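Local coordinates for protein probable aminotransferase (Pseudomonas aeruginosa, PDB 5YKR) that is probably a class-III aminotransferase of the pyridoxal-phosphate-dependent family, with its cofactor covalently attached, and assembles as a dimer, at residues 17-22 with 414-419; 28-33 with 58-63. All coordinates share one frame; numbering follows the deposited sequence.

Interaction 1. Residues 17-22 with 414-419; sequences KRELRR and HLYLLN
E19 and Y416 bring the two helical segments nearest, their CA atoms 6.3 Å apart, and R22 lies across from N419 one turn further on. The axes of the short helices 17-22 and 414-418 run in broadly the same direction, crossing at 37° with a closest approach of 9.6 Å, a separation that admits side chains between them.

The polar part of the contact is built on the amide of N419. Its ND2 gives one hydrogen bond to E19 OE1 at 2.9 Å, almost straight and lying in the amide plane, and a second to the backbone O of E19 at 3.0 Å, more bent at 143°. One nitrogen thus grips both the side chain and the main chain of a single residue. The carboxylate accepts on the anti side of OE1, its plane turned well away from that of the amide. E19 can present itself in this way because its chain bends at chi2 (-61°), which folds the carboxylate back beside its own helix. There OE2 takes a salt bridge from R18 NH1 at 2.6 Å and another from R22 NE, which approaches from above the carboxylate plane. R420, directly after N419, adds a salt bridge to OE1.

L415 supplies the apolar contacts: its CD2 presses against the helix backbone at E19 C and meets L20 CD2 at 3.7 Å. The ring of Y416 stands obliquely to the carboxylate, with E19 OE2 3.9 Å from Y416 CD2; its hydroxyl is hydrogen-bonded to E455, a residue that also forms a salt bridge with R18.

Such a buried glutamate, ringed by three arginines and an amide, would be expected to stay ionised. R18 and R22 probably balance its charge from its own helix, while the N419 amide and R420 link helix 9-26 to the end of helix 407-418.

Interaction 2. Residues 28-33 with 58-63; sequences PRSAQA and PLLVKE
S30 faces L60 across this contact, and its short side chain joins a helix to the chain leading into a strand. From CB, which lies 3.9 Å from P58 O, the chain reaches its hydroxyl in one step. Chi1 of -77° sets OG opposite the carbonyl carbon and beside the backbone N, so that it projects from the helix toward the extended segment. There OG accepts the backbone N-H of L60 at 2.9 Å in a practically linear hydrogen bond, 178° at the hydrogen. The same oxygen rests 3.6 Å from L59 CA, next to the main chain just before that amide.

The carbonyl of S30 is tied to the same segment through a water molecule. This water donates to S30 O at 3.1 Å and to P58 O at 2.7 Å, bridging two backbone oxygens that could not bond to each other directly. S30 is therefore linked twice to residues 58-60, once by its hydroxyl and once through solvent.

One turn along the helix, the methyl of A33 meets the forked end of L60, with CB 3.6 Å from L60 CD2 and 3.7 Å from L60 CD1. Both branches of the leucine thus touch the same methyl beside the polar link.

D73 accepts from the backbone N-H groups of R29 and S30 in the first turn of helix 28-37. L60 pairs through its backbone with I72, immediately before strand 61-65 runs antiparallel to strand 68-71, and P113 and L118 of the second subunit pack on L60 and A33, respectively, placing this helix-to-sheet junction at the dimer interface.

In the fold
The centres of the two interactions lie about 15 Å apart, on the same side of the chain's centre. Helices 9-26 and 28-37 are consecutive and supply one segment to each. Interaction 2 is local, its segments 25 residues apart, and is nested inside the long loop closed by interaction 1, which ties the N-terminal region to helix 407-418 some 390 residues later. They also touch directly, L418 CD1 lying 4.2 Å from L59 CD1. Strands 61-65 and 422-423 are the outer strands of one four-stranded sheet within the chain: helix 28-37 meets the chain entering the first, while helix 9-26 packs on the helix that precedes the second, and both interactions reach the second subunit.

Interaction 1. Residues 17-22 with 414-419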
ATOM      1  N   LYS A  17     -21.063  28.978  -9.689  1.00 21.01           N
ATOM      2  CA  LYS A  17     -20.121  29.959 -10.262  1.00 23.12           C
ATOM      3  C   LYS A  17     -19.743  31.081  -9.291  1.00 22.57           C
ATOM      4  O   LYS A  17     -18.593  31.476  -9.227  1.00 24.44           O
ATOM      5  CB  LYS A  17     -20.707  30.584 -11.518  1.00 29.04           C
ATOM      6  CG  LYS A  17     -20.264  29.954 -12.807  1.00 36.50           C
ATOM      7  CD  LYS A  17     -20.884  30.712 -13.994  1.00 41.54           C
ATOM      8  CE  LYS A  17     -20.428  32.177 -14.092  1.00 42.94           C
ATOM      9  NZ  LYS A  17     -19.683  32.524 -15.335  1.00 52.88           N
ATOM     10  N   ARG A  18     -20.721  31.613  -8.573  1.00 22.05           N
ATOM     11  CA  ARG A  18     -20.451  32.639  -7.559  1.00 24.13           C
ATOM     12  C   ARG A  18     -19.523  32.091  -6.472  1.00 21.21           C
ATOM     13  O   ARG A  18     -18.596  32.767  -6.053  1.00 22.06           O
ATOM     14  CB  ARG A  18     -21.767  33.128  -6.924  1.00 27.06           C
ATOM     15  CG  ARG A  18     -21.584  34.332  -6.022  1.00 34.34           C
ATOM     16  CD  ARG A  18     -22.930  34.807  -5.453  1.00 42.38           C
ATOM     17  NE  ARG A  18     -23.650  33.937  -4.493  1.00 52.74           N
ATOM     18  CZ  ARG A  18     -23.176  33.462  -3.329  1.00 51.20           C
ATOM     19  NH1 ARG A  18     -21.936  33.649  -2.962  1.00 56.90           N
ATOM     20  NH2 ARG A  18     -23.951  32.732  -2.541  1.00 48.25           N
ATOM     21  N   GLU A  19     -19.751  30.852  -6.052  1.00 20.48           N
ATOM     22  CA  GLU A  19     -18.944  30.251  -4.979  1.00 19.60           C
ATOM     23  C   GLU A  19     -17.523  29.921  -5.481  1.00 19.31           C
ATOM     24  O   GLU A  19     -16.553  29.984  -4.725  1.00 18.77           O
ATOM     25  CB  GLU A  19     -19.661  29.026  -4.400  1.00 18.77           C
ATOM     26  CG  GLU A  19     -20.917  29.394  -3.608  1.00 20.60           C
ATOM     27  CD  GLU A  19     -20.632  30.280  -2.423  1.00 20.66           C
ATOM     28  OE1 GLU A  19     -19.679  30.005  -1.694  1.00 22.72           O
ATOM     29  OE2 GLU A  19     -21.369  31.271  -2.208  1.00 24.48           O
ATOM     30  N   LEU A  20     -17.383  29.605  -6.764  1.00 19.08           N
ATOM     31  CA  LEU A  20     -16.042  29.411  -7.341  1.00 19.93           C
ATOM     32  C   LEU A  20     -15.251  30.726  -7.321  1.00 21.07           C
ATOM     33  O   LEU A  20     -14.062  30.722  -6.985  1.00 22.36           O
ATOM     34  CB  LEU A  20     -16.117  28.822  -8.755  1.00 19.46           C
ATOM     35  CG  LEU A  20     -16.480  27.347  -8.853  1.00 19.80           C
ATOM     36  CD1 LEU A  20     -16.864  27.007 -10.295  1.00 20.62           C
ATOM     37  CD2 LEU A  20     -15.351  26.448  -8.333  1.00 18.36           C
ATOM     38  N   ARG A  21     -15.920  31.840  -7.637  1.00 20.28           N
ATOM     39  CA  ARG A  21     -15.257  33.142  -7.526  1.00 23.87           C
ATOM     40  C   ARG A  21     -14.893  33.471  -6.079  1.00 22.60           C
ATOM     41  O   ARG A  21     -13.753  33.881  -5.809  1.00 25.40           O
ATOM     42  CB  ARG A  21     -16.120  34.246  -8.143  1.00 25.54           C
ATOM     43  CG  ARG A  21     -15.462  35.591  -8.174  1.00 34.17           C
ATOM     44  CD  ARG A  21     -16.208  36.527  -9.145  1.00 38.54           C
ATOM     45  NE  ARG A  21     -17.655  36.623  -8.910  1.00 44.67           N
ATOM     46  CZ  ARG A  21     -18.232  37.289  -7.899  1.00 52.77           C
ATOM     47  NH1 ARG A  21     -17.498  37.947  -6.985  1.00 56.48           N
ATOM     48  NH2 ARG A  21     -19.563  37.280  -7.790  1.00 54.90           N
ATOM     49  N   ARG A  22     -15.832  33.226  -5.156  1.00 23.72           N
ATOM     50  CA  ARG A  22     -15.589  33.402  -3.714  1.00 23.45           C
ATOM     51  C   ARG A  22     -14.411  32.522  -3.275  1.00 23.34           C
ATOM     52  O   ARG A  22     -13.581  32.954  -2.500  1.00 23.09           O
ATOM     53  CB  ARG A  22     -16.842  33.036  -2.914  1.00 26.78           C
ATOM     54  CG  ARG A  22     -16.824  33.299  -1.417  1.00 32.95           C
ATOM     55  CD  ARG A  22     -18.113  32.820  -0.677  1.00 32.15           C
ATOM     56  NE  ARG A  22     -19.293  33.506  -1.100  1.00 42.51           N
ATOM     57  CZ  ARG A  22     -19.624  34.748  -0.705  1.00 44.95           C
ATOM     58  NH1 ARG A  22     -18.834  35.446   0.116  1.00 58.77           N
ATOM     59  NH2 ARG A  22     -20.714  35.318  -1.140  1.00 46.30           N
ATOM     60  N   HIS A 414     -20.930  21.208  -1.393  1.00 13.74           N
ATOM     61  CA  HIS A 414     -19.642  21.076  -0.746  1.00 13.30           C
ATOM     62  C   HIS A 414     -18.866  22.385  -0.738  1.00 12.67           C
ATOM     63  O   HIS A 414     -18.255  22.738   0.281  1.00 14.72           O
ATOM     64  CB  HIS A 414     -18.783  20.018  -1.413  1.00 13.73           C
ATOM     65  CG  HIS A 414     -19.173  18.599  -1.131  1.00 14.92           C
ATOM     66  ND1 HIS A 414     -20.291  17.971  -1.635  1.00 19.28           N
ATOM     67  CD2 HIS A 414     -18.523  17.646  -0.419  1.00 17.21           C
ATOM     68  CE1 HIS A 414     -20.330  16.715  -1.199  1.00 18.40           C
ATOM     69  NE2 HIS A 414     -19.263  16.491  -0.479  1.00 17.04           N
ATOM     70  N   LEU A 415     -18.905  23.121  -1.848  1.00 12.79           N
ATOM     71  CA  LEU A 415     -18.149  24.371  -1.916  1.00 14.27           C
ATOM     72  C   LEU A 415     -18.771  25.473  -1.066  1.00 14.57           C
ATOM     73  O   LEU A 415     -18.040  26.257  -0.450  1.00 14.76           O
ATOM     74  CB  LEU A 415     -18.045  24.844  -3.376  1.00 14.71           C
ATOM     75  CG  LEU A 415     -17.150  26.059  -3.633  1.00 15.28           C
ATOM     76  CD1 LEU A 415     -15.736  25.835  -3.112  1.00 15.05           C
ATOM     77  CD2 LEU A 415     -17.127  26.385  -5.109  1.00 17.29           C
ATOM     78  N   TYR A 416     -20.099  25.550  -1.044  1.00 15.31           N
ATOM     79  CA  TYR A 416     -20.790  26.540  -0.194  1.00 15.30           C
ATOM     80  C   TYR A 416     -20.354  26.355   1.256  1.00 14.64           C
ATOM     81  O   TYR A 416     -20.016  27.334   1.949  1.00 16.23           O
ATOM     82  CB  TYR A 416     -22.289  26.371  -0.348  1.00 16.52           C
ATOM     83  CG  TYR A 416     -23.104  27.452   0.306  1.00 15.23           C
ATOM     84  CD1 TYR A 416     -23.370  27.415   1.651  1.00 16.54           C
ATOM     85  CD2 TYR A 416     -23.589  28.535  -0.441  1.00 16.25           C
ATOM     86  CE1 TYR A 416     -24.150  28.382   2.263  1.00 18.03           C
ATOM     87  CE2 TYR A 416     -24.344  29.518   0.160  1.00 18.48           C
ATOM     88  CZ  TYR A 416     -24.601  29.432   1.534  1.00 17.71           C
ATOM     89  OH  TYR A 416     -25.347  30.397   2.151  1.00 21.44           O
ATOM     90  N   LEU A 417     -20.309  25.104   1.715  1.00 13.48           N
ATOM     91  CA  LEU A 417     -19.882  24.818   3.079  1.00 15.53           C
ATOM     92  C   LEU A 417     -18.401  25.131   3.289  1.00 15.33           C
ATOM     93  O   LEU A 417     -18.009  25.737   4.293  1.00 14.75           O
ATOM     94  CB  LEU A 417     -20.238  23.391   3.481  1.00 16.20           C
ATOM     95  CG  LEU A 417     -21.558  23.308   4.211  1.00 18.56           C
ATOM     96  CD1 LEU A 417     -22.723  23.674   3.308  1.00 17.09           C
ATOM     97  CD2 LEU A 417     -21.820  21.964   4.780  1.00 23.25           C
ATOM     98  N   LEU A 418     -17.570  24.732   2.337  1.00 14.04           N
ATOM     99  CA  LEU A 418     -16.108  24.983   2.443  1.00 14.13           C
ATOM    100  C   LEU A 418     -15.802  26.471   2.608  1.00 15.29           C
ATOM    101  O   LEU A 418     -15.053  26.895   3.500  1.00 15.53           O
ATOM    102  CB  LEU A 418     -15.395  24.389   1.213  1.00 14.72           C
ATOM    103  CG  LEU A 418     -13.873  24.505   1.167  1.00 15.16           C
ATOM    104  CD1 LEU A 418     -13.285  23.368   0.307  1.00 15.20           C
ATOM    105  CD2 LEU A 418     -13.350  25.875   0.732  1.00 16.57           C
ATOM    106  N   ASN A 419     -16.423  27.283   1.747  1.00 15.64           N
ATOM    107  CA  ASN A 419     -16.197  28.739   1.805  1.00 15.20           C
ATOM    108  C   ASN A 419     -16.695  29.403   3.089  1.00 16.78           C
ATOM    109  O   ASN A 419     -16.357  30.561   3.340  1.00 20.38           O
ATOM    110  CB  ASN A 419     -16.874  29.425   0.600  1.00 15.48           C
ATOM    111  CG  ASN A 419     -16.108  29.266  -0.719  1.00 16.41           C
ATOM    112  OD1 ASN A 419     -14.894  29.071  -0.758  1.00 16.63           O
ATOM    113  ND2 ASN A 419     -16.871  29.372  -1.834  1.00 16.58           N
TER

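Interaction 2. Residues 28-33 with 58-63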
ATOM      1  N   PRO A  28      -6.193  32.731  -1.891  1.00 19.07           N
ATOM      2  CA  PRO A  28      -5.207  33.032  -2.941  1.00 17.13           C
ATOM      3  C   PRO A  28      -3.867  32.298  -2.811  1.00 18.13           C
ATOM      4  O   PRO A  28      -3.259  31.954  -3.808  1.00 18.51           O
ATOM      5  CB  PRO A  28      -5.040  34.565  -2.842  1.00 18.81           C
ATOM      6  CG  PRO A  28      -5.394  34.890  -1.416  1.00 20.00           C
ATOM      7  CD  PRO A  28      -6.529  33.923  -1.109  1.00 19.03           C
ATOM      8  N   ARG A  29      -3.408  32.075  -1.597  1.00 18.56           N
ATOM      9  CA  ARG A  29      -2.156  31.376  -1.411  1.00 16.48           C
ATOM     10  C   ARG A  29      -2.277  29.894  -1.809  1.00 15.77           C
ATOM     11  O   ARG A  29      -1.353  29.365  -2.401  1.00 16.89           O
ATOM     12  CB  ARG A  29      -1.636  31.526   0.012  1.00 18.91           C
ATOM     13  CG  ARG A  29      -1.299  32.948   0.379  1.00 20.66           C
ATOM     14  CD  ARG A  29      -0.930  33.087   1.833  1.00 26.02           C
ATOM     15  NE  ARG A  29       0.294  32.383   2.162  1.00 32.09           N
ATOM     16  CZ  ARG A  29       0.883  32.434   3.354  1.00 37.87           C
ATOM     17  NH1 ARG A  29       0.382  33.184   4.351  1.00 42.58           N
ATOM     18  NH2 ARG A  29       2.010  31.762   3.547  1.00 42.90           N
ATOM     19  N   SER A  30      -3.401  29.241  -1.544  1.00 15.74           N
ATOM     20  CA  SER A  30      -3.589  27.872  -2.065  1.00 15.62           C
ATOM     21  C   SER A  30      -3.612  27.864  -3.584  1.00 14.31           C
ATOM     22  O   SER A  30      -3.034  26.961  -4.188  1.00 15.69           O
ATOM     23  CB  SER A  30      -4.839  27.200  -1.458  1.00 14.71           C
ATOM     24  OG  SER A  30      -4.537  26.776  -0.151  1.00 15.34           O
ATOM     25  N   ALA A  31      -4.221  28.890  -4.191  1.00 15.62           N
ATOM     26  CA  ALA A  31      -4.248  28.985  -5.663  1.00 16.79           C
ATOM     27  C   ALA A  31      -2.856  29.189  -6.249  1.00 17.34           C
ATOM     28  O   ALA A  31      -2.504  28.598  -7.254  1.00 17.67           O
ATOM     29  CB  ALA A  31      -5.209  30.071  -6.119  1.00 18.90           C
ATOM     30  N   GLN A  32      -2.059  30.020  -5.605  1.00 18.77           N
ATOM     31  CA  GLN A  32      -0.674  30.222  -6.012  1.00 19.99           C
ATOM     32  C   GLN A  32       0.111  28.926  -5.881  1.00 18.13           C
ATOM     33  O   GLN A  32       0.902  28.546  -6.771  1.00 19.11           O
ATOM     34  CB  GLN A  32      -0.064  31.353  -5.172  1.00 22.61           C
ATOM     35  CG  GLN A  32       1.425  31.644  -5.305  1.00 29.06           C
ATOM     36  CD  GLN A  32       1.857  32.804  -4.364  1.00 41.16           C
ATOM     37  OE1 GLN A  32       1.302  33.003  -3.243  1.00 48.50           O
ATOM     38  NE2 GLN A  32       2.840  33.591  -4.815  1.00 52.08           N
ATOM     39  N   ALA A  33      -0.101  28.236  -4.766  1.00 17.31           N
ATOM     40  CA  ALA A  33       0.546  26.941  -4.564  1.00 17.45           C
ATOM     41  C   ALA A  33       0.162  25.948  -5.660  1.00 16.34           C
ATOM     42  O   ALA A  33       0.982  25.165  -6.101  1.00 16.38           O
ATOM     43  CB  ALA A  33       0.226  26.382  -3.191  1.00 16.64           C
ATOM     44  N   PRO A  58      -7.098  22.276  -4.687  1.00 16.01           N
ATOM     45  CA  PRO A  58      -7.155  21.805  -3.319  1.00 14.78           C
ATOM     46  C   PRO A  58      -6.553  22.835  -2.356  1.00 14.13           C
ATOM     47  O   PRO A  58      -5.580  23.538  -2.681  1.00 14.71           O
ATOM     48  CB  PRO A  58      -6.287  20.543  -3.319  1.00 15.22           C
ATOM     49  CG  PRO A  58      -5.431  20.674  -4.488  1.00 15.87           C
ATOM     50  CD  PRO A  58      -6.193  21.443  -5.511  1.00 16.63           C
ATOM     51  N   LEU A  59      -7.147  22.917  -1.168  1.00 13.22           N
ATOM     52  CA  LEU A  59      -6.527  23.721  -0.098  1.00 12.84           C
ATOM     53  C   LEU A  59      -5.183  23.112   0.327  1.00 13.84           C
ATOM     54  O   LEU A  59      -5.084  21.907   0.458  1.00 14.86           O
ATOM     55  CB  LEU A  59      -7.453  23.767   1.097  1.00 13.44           C
ATOM     56  CG  LEU A  59      -8.867  24.326   0.941  1.00 14.89           C
ATOM     57  CD1 LEU A  59      -9.636  24.057   2.220  1.00 15.95           C
ATOM     58  CD2 LEU A  59      -8.797  25.796   0.586  1.00 16.66           C
ATOM     59  N   LEU A  60      -4.204  23.984   0.611  1.00 12.11           N
ATOM     60  CA  LEU A  60      -2.995  23.552   1.329  1.00 13.33           C
ATOM     61  C   LEU A  60      -3.224  23.773   2.829  1.00 13.60           C
ATOM     62  O   LEU A  60      -3.617  24.855   3.276  1.00 13.36           O
ATOM     63  CB  LEU A  60      -1.704  24.233   0.893  1.00 15.60           C
ATOM     64  CG  LEU A  60      -0.917  23.516  -0.216  1.00 15.41           C
ATOM     65  CD1 LEU A  60      -1.731  23.671  -1.506  1.00 17.39           C
ATOM     66  CD2 LEU A  60       0.473  24.067  -0.382  1.00 16.53           C
ATOM     67  N   VAL A  61      -3.021  22.710   3.577  1.00 12.82           N
ATOM     68  CA  VAL A  61      -3.166  22.736   5.024  1.00 13.74           C
ATOM     69  C   VAL A  61      -1.930  23.215   5.707  1.00 13.23           C
ATOM     70  O   VAL A  61      -0.837  22.707   5.412  1.00 14.78           O
ATOM     71  CB  VAL A  61      -3.602  21.354   5.555  1.00 13.86           C
ATOM     72  CG1 VAL A  61      -3.635  21.305   7.093  1.00 14.46           C
ATOM     73  CG2 VAL A  61      -4.935  20.954   4.940  1.00 13.86           C
ATOM     74  N   LYS A  62      -2.102  24.125   6.664  1.00 13.41           N
ATOM     75  CA  LYS A  62      -1.006  24.540   7.576  1.00 14.00           C
ATOM     76  C   LYS A  62      -0.912  23.641   8.780  1.00 14.55           C
ATOM     77  O   LYS A  62       0.165  23.107   9.091  1.00 16.01           O
ATOM     78  CB  LYS A  62      -1.245  25.981   8.039  1.00 16.49           C
ATOM     79  CG  LYS A  62      -0.158  26.565   8.939  1.00 20.77           C
ATOM     80  CD  LYS A  62      -0.429  28.033   9.227  1.00 27.96           C
ATOM     81  CE  LYS A  62      -1.491  28.236  10.302  1.00 36.90           C
ATOM     82  NZ  LYS A  62      -1.819  29.705  10.489  1.00 43.42           N
ATOM     83  N   GLU A  63      -2.021  23.483   9.493  1.00 13.98           N
ATOM     84  CA  GLU A  63      -2.058  22.585  10.642  1.00 16.49           C
ATOM     85  C   GLU A  63      -3.461  22.141  10.944  1.00 12.92           C
ATOM     86  O   GLU A  63      -4.456  22.773  10.535  1.00 15.26           O
ATOM     87  CB  GLU A  63      -1.424  23.224  11.867  1.00 22.33           C
ATOM     88  CG  GLU A  63      -2.133  24.459  12.307  1.00 26.87           C
ATOM     89  CD  GLU A  63      -1.417  25.139  13.430  1.00 34.91           C
ATOM     90  OE1 GLU A  63      -0.278  24.728  13.778  1.00 49.18           O
ATOM     91  OE2 GLU A  63      -2.006  26.083  13.977  1.00 51.96           O
TER
HETATM   92  O   HOH W   1      -3.421  23.912  -4.319  1.00 16.48           O